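Local coordinates for antifreeze protein (PDB 6EIO) that probably binds ice crystals through two faces of a beta-solenoid, acting as a bacterial antifreeze protein, at residues G110-G113 with G114-L117. Residues are numbered along the deposited sequence; the frame is centred on the assembly and turned at random.
Sequences GNIG and GLTL
Gly-114 follows Gly-113 at the corner of a type II beta turn running from Ile-112 to Leu-115. Its positive phi (86°) suits glycine, since a CB here would clash with the carbonyl oxygen of Gly-113. Just before the corner, Asn-111 OD1 accepts from Gly-113 N at 3.0 Å, an Asx turn, and would crowd a CB on Gly-113; asparagine suits its place because OD1 also accepts from Ser-131 N while ND2 bonds to Ser-132 OG. The turn is closed by Leu-115, whose N donates to Ile-112 O at 3.1 Å. The Leu-115 side chain folds back across Ile-112: with CG anti to the carbonyl carbon (chi1 -69°), CD1 lies 3.9 Å from both CB and CG2 of Ile-112, and the two side chains cross at about a right angle. Cutting Leu-115 back to an alanine would probably leave this flank of Ile-112 without its apolar partner. Leu-117 is buried, which suits leucine, and its CD1 makes a looser contact with Ile-112 CD1 (4.4 Å). The bend links strand 110-111, at the edge of one parallel sheet beside 128-130, to strand 116-117, which edges another; on strand 135-138, Ile-112 touches Val-135 and Leu-117 touches Phe-137.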
ATOM      1  N   GLY A 110     -11.290  -5.933  11.185  1.00  6.74           N
ATOM      2  CA  GLY A 110     -11.465  -4.901  12.169  1.00  7.15           C
ATOM      3  C   GLY A 110     -10.143  -4.311  12.632  1.00  6.56           C
ATOM      4  O   GLY A 110      -9.167  -4.230  11.891  1.00  6.43           O
ATOM      5  N   ASN A 111     -10.128  -3.854  13.872  1.00  7.48           N
ATOM      6  CA  ASN A 111      -8.928  -3.239  14.419  1.00  7.95           C
ATOM      7  C   ASN A 111      -7.845  -4.290  14.625  1.00  7.98           C
ATOM      8  O   ASN A 111      -8.045  -5.262  15.359  1.00 10.99           O
ATOM      9  CB  ASN A 111      -9.254  -2.566  15.742  1.00 10.83           C
ATOM     10  CG  ASN A 111      -8.031  -1.998  16.409  1.00 11.61           C
ATOM     11  OD1 ASN A 111      -7.160  -1.410  15.765  1.00 10.24           O
ATOM     12  ND2 ASN A 111      -7.959  -2.157  17.718  1.00 21.20           N
ATOM     13  N   ILE A 112      -6.681  -4.064  14.007  1.00  7.65           N
ATOM     14  CA  ILE A 112      -5.505  -4.900  14.186  1.00  8.01           C
ATOM     15  C   ILE A 112      -4.387  -4.170  14.915  1.00  8.05           C
ATOM     16  O   ILE A 112      -3.267  -4.685  14.996  1.00  8.71           O
ATOM     17  CB  ILE A 112      -5.019  -5.523  12.867  1.00  9.13           C
ATOM     18  CG1 ILE A 112      -4.671  -4.455  11.836  1.00 10.14           C
ATOM     19  CG2 ILE A 112      -6.072  -6.486  12.340  1.00 13.22           C
ATOM     20  CD1 ILE A 112      -3.984  -5.023  10.617  1.00 11.23           C
ATOM     21  N   GLY A 113      -4.666  -2.996  15.474  1.00  9.54           N
ATOM     22  CA  GLY A 113      -3.681  -2.359  16.324  1.00 10.04           C
ATOM     23  C   GLY A 113      -3.303  -3.259  17.485  1.00  7.93           C
ATOM     24  O   GLY A 113      -4.140  -3.956  18.055  1.00  9.43           O
ATOM     25  N   GLY A 114      -2.016  -3.253  17.825  1.00  8.12           N
ATOM     26  CA  GLY A 114      -1.459  -4.105  18.852  1.00 10.34           C
ATOM     27  C   GLY A 114      -1.054  -5.483  18.383  1.00  9.65           C
ATOM     28  O   GLY A 114      -0.438  -6.223  19.152  1.00 14.35           O
ATOM     29  N   LEU A 115      -1.372  -5.857  17.153  1.00  8.76           N
ATOM     30  CA  LEU A 115      -1.092  -7.204  16.695  1.00  9.02           C
ATOM     31  C   LEU A 115       0.240  -7.273  15.964  1.00  8.29           C
ATOM     32  O   LEU A 115       0.673  -6.328  15.318  1.00 10.99           O
ATOM     33  CB  LEU A 115      -2.167  -7.706  15.746  1.00 11.01           C
ATOM     34  CG  LEU A 115      -3.519  -7.968  16.356  1.00 17.99           C
ATOM     35  CD1 LEU A 115      -4.422  -8.490  15.255  1.00 21.96           C
ATOM     36  CD2 LEU A 115      -3.450  -8.955  17.511  1.00 25.51           C
ATOM     37  N   THR A 116       0.861  -8.434  16.067  1.00  7.88           N
ATOM     38  CA  THR A 116       1.973  -8.836  15.234  1.00  8.04           C
ATOM     39  C   THR A 116       1.485  -9.829  14.194  1.00  9.44           C
ATOM     40  O   THR A 116       0.832 -10.819  14.510  1.00 14.85           O
ATOM     41  CB  THR A 116       3.082  -9.465  16.047  1.00  8.80           C
ATOM     42  OG1 THR A 116       3.767  -8.417  16.711  1.00 10.28           O
ATOM     43  CG2 THR A 116       4.051 -10.204  15.135  1.00 13.69           C
ATOM     44  N   LEU A 117       1.797  -9.545  12.958  1.00  6.62           N
ATOM     45  CA  LEU A 117       1.500 -10.417  11.831  1.00  5.70           C
ATOM     46  C   LEU A 117       2.805 -11.032  11.346  1.00  5.36           C
ATOM     47  O   LEU A 117       3.734 -10.319  10.955  1.00  5.93           O
ATOM     48  CB  LEU A 117       0.810  -9.643  10.712  1.00  6.60           C
ATOM     49  CG  LEU A 117      -0.487  -8.943  11.099  1.00  9.46           C
ATOM     50  CD1 LEU A 117      -1.105  -8.269   9.887  1.00 13.48           C
ATOM     51  CD2 LEU A 117      -1.465  -9.922  11.738  1.00 13.29           C
TER